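Local coordinates for avidin-related protein 4/5 (Gallus gallus, PDB 2OF9), which probably binds biotin as a tetrameric relative of chicken avidin, one beta barrel to each subunit, at residues 92-97 against 111-116. The protein carries 2 engineered substitutions. Residues are numbered along the deposited sequence; the frame is centred on the assembly and turned at random.
Sequences KTMWLL and TRVGYN
The indole of Trp95 lies flat over Gly114, whose CA sits 3.7 Å from the centroid of the six-membered ring in a CH-pi contact. Trp95 CG is held between the backbone N and the carbonyl carbon (chi1 54°), which folds the ring across the neighbouring strand; it comes this close because Gly114 has no side chain. At the ring edge Trp95 NE1 makes a weak, bent hydrogen bond to Tyr115 O (3.0 Å, 138° at the hydrogen). Asn116 O accepts both Thr93 N (3.0 Å) and Thr93 OG1 (2.8 Å). Leu97 lies alongside Arg112, whose NE bonds to Lys109 O of a neighbouring subunit, while a water bridges Leu97 O and, weakly, Arg112 NH1. On the opposite face of the sheet Met94 SD rests on Tyr115 CB at 3.6 Å, and Leu96 CD2 meets Val113 CG2 at 3.9 Å. Antiparallel backbone pairing of 92-97 with 111-116, the last two strands of the avidin barrel, sets this register. Phe77 also meets the Trp95 ring. With an alanine at Trp95, Gly114 would probably lose the ring over it and Tyr115 O the indole N-H, opening a gap beside Phe77. The inward face bearing Trp95 and Asn116 probably lines part of the biotin pocket, as in avidin, while Met94, Leu96 and Val113 pack against neighbouring subunits.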
loop_
_atom_site.group_PDB
_atom_site.type_symbol
_atom_site.label_atom_id
_atom_site.label_comp_id
_atom_site.label_asym_id
_atom_site.label_seq_id
_atom_site.Cartn_x
_atom_site.Cartn_y
_atom_site.Cartn_z
ATOM N N LYS A 92 -0.527 2.802 -15.930
ATOM C CA LYS A 92 -0.047 3.242 -14.626
ATOM C C LYS A 92 -0.605 2.271 -13.629
ATOM O O LYS A 92 -1.817 2.130 -13.531
ATOM C CB LYS A 92 -0.532 4.655 -14.329
ATOM C CG LYS A 92 0.042 5.726 -15.262
ATOM C CD LYS A 92 1.514 6.016 -15.038
ATOM C CE LYS A 92 1.762 6.816 -13.771
ATOM N NZ LYS A 92 3.228 7.027 -13.553
ATOM N N THR A 93 0.258 1.554 -12.923
ATOM C CA THR A 93 -0.160 0.518 -11.984
ATOM C C THR A 93 0.470 0.610 -10.614
ATOM O O THR A 93 1.565 1.139 -10.439
ATOM C CB THR A 93 0.082 -0.922 -12.504
ATOM O OG1 THR A 93 1.483 -1.249 -12.463
ATOM C CG2 THR A 93 -0.383 -1.093 -13.949
ATOM N N MET A 94 -0.235 0.037 -9.654
ATOM C CA MET A 94 0.307 -0.300 -8.340
ATOM C C MET A 94 0.117 -1.781 -8.137
ATOM O O MET A 94 -0.819 -2.380 -8.710
ATOM C CB MET A 94 -0.386 0.488 -7.233
ATOM C CG MET A 94 -0.183 1.985 -7.387
ATOM S SD MET A 94 1.454 2.497 -6.877
ATOM C CE MET A 94 1.488 2.292 -5.196
ATOM N N TRP A 95 0.951 -2.381 -7.307
ATOM C CA TRP A 95 0.901 -3.815 -7.094
ATOM C C TRP A 95 1.080 -4.178 -5.627
ATOM O O TRP A 95 1.657 -3.414 -4.835
ATOM C CB TRP A 95 1.924 -4.546 -7.973
ATOM C CG TRP A 95 3.351 -4.084 -7.870
ATOM C CD1 TRP A 95 4.010 -3.272 -8.738
ATOM C CD2 TRP A 95 4.296 -4.430 -6.848
ATOM N NE1 TRP A 95 5.311 -3.091 -8.320
ATOM C CE2 TRP A 95 5.506 -3.797 -7.163
ATOM C CE3 TRP A 95 4.249 -5.211 -5.697
ATOM C CZ2 TRP A 95 6.635 -3.927 -6.371
ATOM C CZ3 TRP A 95 5.378 -5.326 -4.920
ATOM C CH2 TRP A 95 6.546 -4.692 -5.261
ATOM N N LEU A 96 0.580 -5.366 -5.291
ATOM C CA LEU A 96 0.828 -6.010 -4.023
ATOM C C LEU A 96 1.410 -7.396 -4.322
ATOM O O LEU A 96 0.853 -8.161 -5.113
ATOM C CB LEU A 96 -0.458 -6.167 -3.213
ATOM C CG LEU A 96 -1.181 -4.910 -2.765
ATOM C CD1 LEU A 96 -2.529 -5.282 -2.170
ATOM C CD2 LEU A 96 -0.340 -4.123 -1.777
ATOM N N LEU A 97 2.520 -7.716 -3.669
ATOM C CA LEU A 97 3.191 -9.017 -3.770
ATOM C C LEU A 97 3.000 -9.723 -2.447
ATOM O O LEU A 97 3.503 -9.278 -1.413
ATOM C CB LEU A 97 4.685 -8.837 -4.105
ATOM C CG LEU A 97 5.640 -10.014 -3.859
ATOM C CD1 LEU A 97 5.262 -11.254 -4.617
ATOM C CD2 LEU A 97 7.065 -9.607 -4.206
ATOM N N THR A 111 3.164 -8.912 2.867
ATOM C CA THR A 111 2.693 -8.151 1.708
ATOM C C THR A 111 3.586 -6.962 1.404
ATOM O O THR A 111 3.740 -6.060 2.230
ATOM C CB THR A 111 1.257 -7.651 1.940
ATOM O OG1 THR A 111 0.410 -8.746 2.313
ATOM C CG2 THR A 111 0.667 -7.110 0.638
ATOM N N ARG A 112 4.172 -6.975 0.216
ATOM C CA ARG A 112 4.940 -5.851 -0.305
ATOM C C ARG A 112 4.097 -5.049 -1.274
ATOM O O ARG A 112 3.158 -5.564 -1.890
ATOM C CB ARG A 112 6.172 -6.350 -1.049
ATOM C CG ARG A 112 7.259 -6.914 -0.150
ATOM C CD ARG A 112 8.401 -7.509 -1.006
ATOM N NE ARG A 112 9.588 -7.982 -0.282
ATOM C CZ ARG A 112 9.851 -9.259 -0.026
ATOM N NH1 ARG A 112 9.001 -10.218 -0.364
ATOM N NH2 ARG A 112 10.970 -9.574 0.612
ATOM N N VAL A 113 4.439 -3.783 -1.416
ATOM C CA VAL A 113 3.723 -2.874 -2.302
ATOM C C VAL A 113 4.716 -2.142 -3.191
ATOM O O VAL A 113 5.844 -1.881 -2.813
ATOM C CB VAL A 113 2.850 -1.867 -1.478
ATOM C CG1 VAL A 113 3.700 -0.989 -0.585
ATOM C CG2 VAL A 113 1.954 -1.017 -2.355
ATOM N N GLY A 114 4.275 -1.783 -4.387
ATOM C CA GLY A 114 5.078 -0.973 -5.284
ATOM C C GLY A 114 4.280 -0.479 -6.476
ATOM O O GLY A 114 3.058 -0.584 -6.495
ATOM N N TYR A 115 4.978 0.094 -7.446
ATOM C CA TYR A 115 4.379 0.623 -8.655
ATOM C C TYR A 115 5.027 0.006 -9.891
ATOM O O TYR A 115 6.107 -0.588 -9.835
ATOM C CB TYR A 115 4.532 2.141 -8.693
ATOM C CG TYR A 115 5.923 2.657 -9.023
ATOM C CD1 TYR A 115 6.275 2.990 -10.333
ATOM C CD2 TYR A 115 6.873 2.848 -8.033
ATOM C CE1 TYR A 115 7.549 3.482 -10.643
ATOM C CE2 TYR A 115 8.144 3.348 -8.333
ATOM C CZ TYR A 115 8.461 3.679 -9.630
ATOM O OH TYR A 115 9.742 4.179 -9.912
ATOM N N ASN A 116 4.379 0.182 -11.026
ATOM C CA ASN A 116 5.019 -0.066 -12.309
ATOM C C ASN A 116 4.312 0.732 -13.373
ATOM O O ASN A 116 3.081 0.817 -13.380
ATOM C CB ASN A 116 4.955 -1.541 -12.732
ATOM C CG ASN A 116 6.048 -2.411 -12.132
ATOM O OD1 ASN A 116 5.749 -3.430 -11.523
ATOM N ND2 ASN A 116 7.321 -2.053 -12.351
HETATM O O HOH W 1 5.966 -10.182 -0.209
#